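Long-range contacts in ABC transporter, solute-binding protein (PDB 6LKK), which binds glucose 6-phosphate in its pocket and takes part in two-component signal transduction, built on the fold of a solute-binding protein: residues T170-K179 against D191-V202; I204-L213 against S266-I276. All coordinates share one frame; numbering follows the deposited sequence.

Contact 1 precedes contact 2 along the chain, and their centres lie about 18 Å apart. Contact 1 pairs helix 170-178 with helix 189-197 and the turn after it. After that turn the chain continues as strand 202-205, which opens contact 2 against the loop between strand 253-254 and helix 286-293. The two touch where Ala192 lies against Ile204, Arg193 against Ile267, and Lys196 against Ser266. Strand 92-105 is common ground, because residues of both contacts pack on it. Contact 1 reaches the phosphate of glucose 6-phosphate through Thr170. The Met212 side chain of contact 2 lies about 8 Å from this ligand. One continuous part of the solute-binding fold thus joins the ligand-contacting helix pair to the loop.

Contact 1 (T170-K179 against D191-V202); sequences TSKVIEDVAK and DARTWKNKGYPV. With G6P (6-O-phosphono-alpha-D-glucopyranose), chain B.
The indole of Trp195 has Glu175 over one face, where CA sits 4.0 Å from the centroid of the six-membered ring in a CH-pi contact. Lys198 NZ lies over the opposite face, and CE of Lys179 meets the rim near the ring plane. Trp195 sets its CE3 over the face of the Tyr200 ring, while Ala178 O reaches the edge of that tyrosine. Ile174 CG1 comes obliquely to Trp195 CD1 at 3.4 Å. This branch is anti to the backbone N (chi1 -178°), which leaves CG2 to meet both Asp191 OD2 and Trp195 NE1. Ala178 CB fits against Trp195 CE3 at 3.6 Å and Val202 CG2 at 3.7 Å. The axes of 170-178 and 191-197 cross at -30°, with a closest approach of 9.8 Å. A Schellman motif with Gly199 as its C-prime residue ends the second helix and turns Tyr200 back toward Ala178. At the other end, one water donates to Thr170 O (2.7 Å) and to Asp191 OD2 (2.8 Å). Thr170 OG1 donates to phosphate oxygen O3P of glucose 6-phosphate at 2.6 Å. Apolar and aromatic packing thus joins the helices and the following turn, while the polar end walls the ligand site.

Contact 2 (I204-L213 against S266-I276); sequences IVYPIEGTML and SIENLKNIPLI
Two groups grip Tyr206 OH: Glu268 N donates to it at 3.1 Å, with an N-H...O angle of 162°, and Glu189 OE2 is its second hydrogen-bond partner. Nearby, a type I beta turn from Pro207 to Gly210 leads into a single beta bridge between Thr211 and Leu275. These elements tie the chain after strand 202-205 to the long loop that precedes helix 286-293.

The Tyr206 ring is fixed by more than its hydroxyl. Ile273 CG1 lies over one face, offset toward the rim and 4.2 Å from the ring centroid. Glu268 CB makes a second CH-pi contact over the same face. The Tyr206 side chain leaves with CG anti to its own carbonyl carbon (chi1 -59°), which carries the ring across to the loop.

At the bridge, Thr211 N donates to Pro274 O at 2.7 Å. Ile276 N returns a bond to Thr211 O at 3.1 Å, arriving from above the carbonyl plane. Gly210 has no side chain, and Ile276 CG1 lies 3.4 Å from Gly210 C. Pro274 is the centre of an inverse gamma turn, and its CG rests on Pro207 O.

Apolar branches fill in around these bonds. Ile204 CD1 meets Ile267 CD1, and Leu213 CD1 meets Leu270 CD2, the leucine pair crossing at about a right angle. Ile276 also packs on helix 138-151. The bent chain of Met212 brings its terminal CE to Ile276 CD1 at 3.7 Å.

Contact 1 (T170-K179 against D191-V202)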
# COMPACT_ATOMS: atom_id res chain seq x y z
N THR A 170 10.25 1.44 1.02
CA THR A 170 9.46 0.37 1.61
C THR A 170 9.97 -1.01 1.20
O THR A 170 10.06 -1.92 2.03
CB THR A 170 7.99 0.54 1.21
OG1 THR A 170 7.49 1.76 1.76
CG2 THR A 170 7.15 -0.62 1.72
N SER A 171 10.30 -1.19 -0.08
CA SER A 171 10.70 -2.51 -0.54
C SER A 171 12.08 -2.91 -0.03
O SER A 171 12.40 -4.10 -0.02
CB SER A 171 10.66 -2.58 -2.06
OG SER A 171 9.32 -2.71 -2.52
N LYS A 172 12.90 -1.94 0.40
CA LYS A 172 14.16 -2.31 1.04
C LYS A 172 13.92 -2.99 2.38
O LYS A 172 14.76 -3.80 2.82
CB LYS A 172 15.04 -1.07 1.23
CG LYS A 172 16.48 -1.38 1.62
CD LYS A 172 17.23 -2.06 0.48
CE LYS A 172 18.71 -2.24 0.79
NZ LYS A 172 19.42 -2.95 -0.30
N VAL A 173 12.79 -2.71 3.03
CA VAL A 173 12.49 -3.34 4.31
C VAL A 173 12.35 -4.85 4.14
O VAL A 173 13.03 -5.63 4.82
CB VAL A 173 11.23 -2.72 4.94
CG1 VAL A 173 10.87 -3.44 6.23
CG2 VAL A 173 11.43 -1.23 5.19
N ILE A 174 11.47 -5.29 3.24
CA ILE A 174 11.27 -6.72 3.07
C ILE A 174 12.53 -7.37 2.52
O ILE A 174 12.89 -8.49 2.92
CB ILE A 174 10.05 -7.01 2.18
CG1 ILE A 174 9.82 -8.53 2.06
CG2 ILE A 174 10.23 -6.42 0.79
CD1 ILE A 174 9.58 -9.24 3.38
N GLU A 175 13.22 -6.70 1.60
CA GLU A 175 14.45 -7.27 1.05
C GLU A 175 15.45 -7.56 2.15
O GLU A 175 16.01 -8.66 2.23
CB GLU A 175 15.06 -6.34 0.00
CG GLU A 175 16.36 -6.89 -0.59
CD GLU A 175 17.00 -5.98 -1.61
OE1 GLU A 175 16.48 -4.88 -1.86
OE2 GLU A 175 18.05 -6.38 -2.17
N ASP A 176 15.70 -6.58 3.02
CA ASP A 176 16.73 -6.74 4.04
C ASP A 176 16.29 -7.68 5.16
O ASP A 176 17.13 -8.37 5.74
CB ASP A 176 17.13 -5.37 4.59
CG ASP A 176 18.00 -4.59 3.63
OD1 ASP A 176 18.42 -5.16 2.60
OD2 ASP A 176 18.27 -3.40 3.91
N VAL A 177 15.00 -7.71 5.48
CA VAL A 177 14.51 -8.72 6.42
C VAL A 177 14.64 -10.11 5.81
O VAL A 177 15.16 -11.03 6.44
CB VAL A 177 13.05 -8.42 6.81
CG1 VAL A 177 12.47 -9.58 7.63
CG2 VAL A 177 12.97 -7.14 7.62
N ALA A 178 14.18 -10.27 4.56
CA ALA A 178 14.23 -11.57 3.91
C ALA A 178 15.66 -12.08 3.79
O ALA A 178 15.91 -13.29 3.91
CB ALA A 178 13.57 -11.50 2.54
N LYS A 179 16.61 -11.18 3.55
CA LYS A 179 18.01 -11.56 3.36
C LYS A 179 18.79 -11.62 4.67
O LYS A 179 20.00 -11.87 4.64
CB LYS A 179 18.68 -10.58 2.39
CG LYS A 179 18.21 -10.74 0.96
CD LYS A 179 18.91 -9.77 0.03
CE LYS A 179 18.46 -9.96 -1.41
NZ LYS A 179 19.15 -9.03 -2.34
N ASP A 191 4.03 -7.31 -0.62
CA ASP A 191 5.49 -7.34 -0.65
C ASP A 191 6.04 -8.49 0.18
O ASP A 191 6.98 -9.18 -0.23
CB ASP A 191 6.02 -5.99 -0.16
CG ASP A 191 7.24 -5.51 -0.93
OD1 ASP A 191 7.71 -6.22 -1.85
OD2 ASP A 191 7.72 -4.40 -0.62
N ALA A 192 5.45 -8.72 1.35
CA ALA A 192 5.84 -9.87 2.16
C ALA A 192 5.57 -11.17 1.43
O ALA A 192 6.41 -12.08 1.43
CB ALA A 192 5.09 -9.83 3.49
N ARG A 193 4.41 -11.28 0.78
CA ARG A 193 4.07 -12.51 0.07
C ARG A 193 5.07 -12.80 -1.04
O ARG A 193 5.46 -13.95 -1.24
CB ARG A 193 2.66 -12.41 -0.50
CG ARG A 193 2.22 -13.63 -1.29
CD ARG A 193 0.82 -13.45 -1.86
NE ARG A 193 0.40 -14.60 -2.66
CZ ARG A 193 0.78 -14.83 -3.91
NH1 ARG A 193 1.62 -14.01 -4.52
NH2 ARG A 193 0.33 -15.91 -4.54
N THR A 194 5.48 -11.77 -1.78
CA THR A 194 6.41 -11.96 -2.89
C THR A 194 7.68 -12.67 -2.43
O THR A 194 8.15 -13.61 -3.07
CB THR A 194 6.75 -10.61 -3.52
OG1 THR A 194 5.58 -10.04 -4.10
CG2 THR A 194 7.83 -10.76 -4.59
N TRP A 195 8.25 -12.21 -1.31
CA TRP A 195 9.51 -12.77 -0.85
C TRP A 195 9.32 -14.11 -0.16
O TRP A 195 10.17 -15.00 -0.30
CB TRP A 195 10.21 -11.76 0.06
CG TRP A 195 10.74 -10.60 -0.71
CD1 TRP A 195 10.04 -9.52 -1.16
CD2 TRP A 195 12.09 -10.43 -1.16
NE1 TRP A 195 10.88 -8.68 -1.86
CE2 TRP A 195 12.14 -9.21 -1.87
CE3 TRP A 195 13.27 -11.17 -1.03
CZ2 TRP A 195 13.31 -8.72 -2.44
CZ3 TRP A 195 14.43 -10.69 -1.59
CH2 TRP A 195 14.45 -9.47 -2.29
N LYS A 196 8.21 -14.30 0.56
CA LYS A 196 7.95 -15.61 1.16
C LYS A 196 7.77 -16.67 0.08
O LYS A 196 8.25 -17.80 0.22
CB LYS A 196 6.72 -15.56 2.06
CG LYS A 196 6.52 -16.84 2.86
CD LYS A 196 5.43 -16.69 3.91
CE LYS A 196 5.23 -17.98 4.69
NZ LYS A 196 6.39 -18.30 5.57
N ASN A 197 7.10 -16.32 -1.02
CA ASN A 197 6.87 -17.28 -2.09
C ASN A 197 8.10 -17.52 -2.95
O ASN A 197 8.12 -18.48 -3.72
CB ASN A 197 5.71 -16.80 -2.98
CG ASN A 197 4.36 -17.03 -2.33
OD1 ASN A 197 4.27 -17.33 -1.14
ND2 ASN A 197 3.29 -16.91 -3.12
N LYS A 198 9.14 -16.69 -2.82
CA LYS A 198 10.44 -16.99 -3.40
C LYS A 198 11.29 -17.87 -2.48
O LYS A 198 12.46 -18.11 -2.78
CB LYS A 198 11.20 -15.69 -3.72
CG LYS A 198 10.63 -14.91 -4.90
CD LYS A 198 11.52 -13.72 -5.28
CE LYS A 198 11.55 -12.65 -4.19
NZ LYS A 198 12.41 -11.49 -4.55
N GLY A 199 10.72 -18.35 -1.38
CA GLY A 199 11.41 -19.27 -0.50
C GLY A 199 12.22 -18.64 0.60
O GLY A 199 12.91 -19.37 1.33
N TYR A 200 12.17 -17.32 0.76
CA TYR A 200 12.96 -16.68 1.80
C TYR A 200 12.34 -16.96 3.17
O TYR A 200 11.13 -17.18 3.28
CB TYR A 200 13.05 -15.18 1.55
CG TYR A 200 13.92 -14.85 0.36
CD1 TYR A 200 13.42 -14.91 -0.93
CD2 TYR A 200 15.26 -14.49 0.54
CE1 TYR A 200 14.22 -14.61 -2.02
CE2 TYR A 200 16.06 -14.20 -0.55
CZ TYR A 200 15.54 -14.26 -1.82
OH TYR A 200 16.33 -13.97 -2.91
N PRO A 201 13.16 -16.98 4.23
CA PRO A 201 12.66 -17.27 5.59
C PRO A 201 11.92 -16.08 6.19
O PRO A 201 12.40 -15.36 7.06
CB PRO A 201 13.95 -17.60 6.35
CG PRO A 201 15.00 -16.80 5.65
CD PRO A 201 14.62 -16.78 4.20
N VAL A 202 10.69 -15.88 5.71
CA VAL A 202 9.87 -14.72 6.04
C VAL A 202 8.57 -15.22 6.66
O VAL A 202 7.87 -16.05 6.07
CB VAL A 202 9.58 -13.86 4.80
CG1 VAL A 202 8.50 -12.81 5.09
CG2 VAL A 202 10.85 -13.17 4.32
C1 G6P B . 1.40 0.73 0.56
C2 G6P B . 0.18 0.55 -0.37
C3 G6P B . 0.50 0.07 -1.74
C4 G6P B . 1.76 0.64 -2.21
C5 G6P B . 2.91 0.08 -1.38
C6 G6P B . 4.19 0.75 -1.74
O1 G6P B . 1.19 0.06 1.77
O2 G6P B . -0.76 -0.36 0.22
O3 G6P B . -0.60 0.49 -2.66
O4 G6P B . 1.99 0.27 -3.60
O5 G6P B . 2.71 0.27 0.07
O6 G6P B . 4.05 2.14 -1.53
P G6P B . 5.22 2.98 -0.63
O1P G6P B . 4.87 4.45 -0.69
O2P G6P B . 6.62 2.74 -1.23
O3P G6P B . 5.18 2.51 0.77
O HOH W 1 8.30 -3.97 2.12

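Contact 2 (I204-L213 against S266-I276)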
# COMPACT_ATOMS: atom_id res chain seq x y z
N ILE A 204 4.85 -13.72 8.14
CA ILE A 204 3.95 -12.58 8.03
C ILE A 204 3.14 -12.50 9.32
O ILE A 204 2.49 -13.47 9.71
CB ILE A 204 3.04 -12.70 6.80
CG1 ILE A 204 3.90 -12.83 5.53
CG2 ILE A 204 2.11 -11.51 6.69
CD1 ILE A 204 3.13 -13.17 4.28
N VAL A 205 3.20 -11.34 9.97
CA VAL A 205 2.55 -11.13 11.26
C VAL A 205 1.56 -9.98 11.12
O VAL A 205 1.94 -8.87 10.72
CB VAL A 205 3.57 -10.84 12.38
CG1 VAL A 205 2.86 -10.46 13.68
CG2 VAL A 205 4.45 -12.06 12.60
N TYR A 206 0.30 -10.24 11.46
CA TYR A 206 -0.71 -9.20 11.52
C TYR A 206 -0.79 -8.72 12.96
O TYR A 206 -1.29 -9.45 13.82
CB TYR A 206 -2.06 -9.75 11.05
CG TYR A 206 -2.01 -10.28 9.63
CD1 TYR A 206 -1.64 -11.59 9.37
CD2 TYR A 206 -2.32 -9.46 8.56
CE1 TYR A 206 -1.58 -12.07 8.07
CE2 TYR A 206 -2.27 -9.93 7.25
CZ TYR A 206 -1.91 -11.24 7.02
OH TYR A 206 -1.86 -11.72 5.73
N PRO A 207 -0.32 -7.51 13.28
CA PRO A 207 -0.14 -7.14 14.69
C PRO A 207 -1.44 -7.23 15.48
O PRO A 207 -2.47 -6.69 15.09
CB PRO A 207 0.38 -5.69 14.62
CG PRO A 207 0.23 -5.25 13.21
CD PRO A 207 0.18 -6.47 12.36
N ILE A 208 -1.37 -7.92 16.63
CA ILE A 208 -2.55 -8.16 17.44
C ILE A 208 -3.13 -6.87 18.00
O ILE A 208 -4.33 -6.81 18.29
CB ILE A 208 -2.25 -9.16 18.58
CG1 ILE A 208 -1.11 -8.65 19.47
CG2 ILE A 208 -1.90 -10.53 18.00
CD1 ILE A 208 -0.93 -9.46 20.75
N GLU A 209 -2.32 -5.82 18.15
CA GLU A 209 -2.83 -4.56 18.70
C GLU A 209 -3.74 -3.82 17.72
O GLU A 209 -4.44 -2.90 18.14
CB GLU A 209 -1.69 -3.63 19.09
CG GLU A 209 -0.73 -4.20 20.12
CD GLU A 209 0.41 -4.98 19.49
OE1 GLU A 209 0.37 -5.22 18.27
OE2 GLU A 209 1.35 -5.34 20.23
N GLY A 210 -3.73 -4.20 16.45
CA GLY A 210 -4.47 -3.47 15.45
C GLY A 210 -3.67 -3.34 14.17
O GLY A 210 -2.59 -2.74 14.15
N THR A 211 -4.21 -3.91 13.10
CA THR A 211 -3.57 -3.92 11.79
C THR A 211 -4.22 -2.86 10.91
O THR A 211 -5.44 -2.84 10.75
CB THR A 211 -3.71 -5.31 11.16
OG1 THR A 211 -3.05 -6.28 11.99
CG2 THR A 211 -3.11 -5.34 9.76
N MET A 212 -3.39 -1.98 10.34
CA MET A 212 -3.89 -0.97 9.42
C MET A 212 -4.26 -1.60 8.09
O MET A 212 -3.47 -2.36 7.51
CB MET A 212 -2.84 0.12 9.22
CG MET A 212 -3.26 1.26 8.31
SD MET A 212 -4.71 2.14 8.90
CE MET A 212 -4.09 2.75 10.46
N LEU A 213 -5.45 -1.29 7.58
CA LEU A 213 -5.89 -1.76 6.27
C LEU A 213 -5.85 -0.58 5.30
O LEU A 213 -6.63 0.37 5.43
CB LEU A 213 -7.30 -2.35 6.33
CG LEU A 213 -7.81 -2.95 5.01
CD1 LEU A 213 -6.99 -4.16 4.61
CD2 LEU A 213 -9.28 -3.30 5.11
N SER A 266 -0.18 -18.71 4.64
CA SER A 266 -0.14 -17.87 5.84
C SER A 266 -0.81 -16.51 5.65
O SER A 266 -0.92 -15.76 6.62
CB SER A 266 1.31 -17.66 6.29
OG SER A 266 1.98 -16.74 5.45
N ILE A 267 -1.25 -16.18 4.43
CA ILE A 267 -2.05 -14.98 4.24
C ILE A 267 -3.36 -15.16 4.99
O ILE A 267 -3.94 -16.25 5.01
CB ILE A 267 -2.29 -14.71 2.75
CG1 ILE A 267 -0.97 -14.62 1.98
CG2 ILE A 267 -3.12 -13.44 2.55
CD1 ILE A 267 -0.12 -13.42 2.32
N GLU A 268 -3.84 -14.09 5.62
CA GLU A 268 -5.05 -14.14 6.42
C GLU A 268 -6.20 -13.44 5.70
O GLU A 268 -6.01 -12.41 5.06
CB GLU A 268 -4.85 -13.51 7.80
CG GLU A 268 -3.85 -14.25 8.68
CD GLU A 268 -4.39 -15.55 9.26
OE1 GLU A 268 -5.57 -15.88 9.02
OE2 GLU A 268 -3.62 -16.24 9.96
N ASN A 269 -7.39 -14.03 5.82
CA ASN A 269 -8.63 -13.38 5.43
C ASN A 269 -8.89 -12.20 6.35
O ASN A 269 -8.51 -12.20 7.52
CB ASN A 269 -9.78 -14.38 5.49
CG ASN A 269 -11.09 -13.81 4.98
OD1 ASN A 269 -11.76 -13.05 5.68
ND2 ASN A 269 -11.47 -14.20 3.77
N LEU A 270 -9.56 -11.17 5.81
CA LEU A 270 -9.83 -9.98 6.60
C LEU A 270 -10.55 -10.33 7.90
O LEU A 270 -10.32 -9.70 8.94
CB LEU A 270 -10.65 -8.97 5.80
CG LEU A 270 -9.90 -8.11 4.78
CD1 LEU A 270 -10.89 -7.22 4.05
CD2 LEU A 270 -8.82 -7.27 5.45
N LYS A 271 -11.44 -11.32 7.86
CA LYS A 271 -12.21 -11.67 9.05
C LYS A 271 -11.32 -12.20 10.18
O LYS A 271 -11.75 -12.20 11.33
CB LYS A 271 -13.29 -12.70 8.71
CG LYS A 271 -12.78 -14.12 8.49
CD LYS A 271 -13.91 -15.04 8.07
CE LYS A 271 -13.47 -16.50 8.04
NZ LYS A 271 -12.57 -16.80 6.90
N ASN A 272 -10.10 -12.64 9.86
CA ASN A 272 -9.17 -13.15 10.86
C ASN A 272 -8.03 -12.17 11.14
O ASN A 272 -7.07 -12.54 11.82
CB ASN A 272 -8.60 -14.49 10.40
CG ASN A 272 -9.68 -15.52 10.15
OD1 ASN A 272 -9.77 -16.09 9.06
ND2 ASN A 272 -10.51 -15.77 11.15
N ILE A 273 -8.12 -10.95 10.64
CA ILE A 273 -7.12 -9.91 10.90
C ILE A 273 -7.70 -8.95 11.92
O ILE A 273 -8.84 -8.49 11.75
CB ILE A 273 -6.74 -9.17 9.61
CG1 ILE A 273 -6.05 -10.12 8.63
CG2 ILE A 273 -5.84 -7.97 9.92
CD1 ILE A 273 -5.79 -9.53 7.25
N PRO A 274 -6.98 -8.61 13.00
CA PRO A 274 -7.49 -7.61 13.94
C PRO A 274 -7.32 -6.21 13.40
O PRO A 274 -6.31 -5.54 13.64
CB PRO A 274 -6.64 -7.84 15.20
CG PRO A 274 -5.36 -8.38 14.69
CD PRO A 274 -5.67 -9.15 13.43
N LEU A 275 -8.32 -5.74 12.66
CA LEU A 275 -8.23 -4.46 11.99
C LEU A 275 -8.43 -3.32 12.98
O LEU A 275 -9.24 -3.42 13.91
CB LEU A 275 -9.28 -4.36 10.88
CG LEU A 275 -9.15 -5.40 9.78
CD1 LEU A 275 -10.36 -5.36 8.86
CD2 LEU A 275 -7.88 -5.18 8.99
N ILE A 276 -7.69 -2.24 12.79
CA ILE A 276 -7.94 -1.01 13.53
C ILE A 276 -9.29 -0.50 13.05
O ILE A 276 -9.45 -0.20 11.86
CB ILE A 276 -6.84 0.03 13.30
CG1 ILE A 276 -5.48 -0.52 13.71
CG2 ILE A 276 -7.14 1.30 14.10
CD1 ILE A 276 -4.32 0.25 13.14
O HOH W 2 3.99 -16.30 7.35
O HOH W 3 -7.59 -0.32 9.49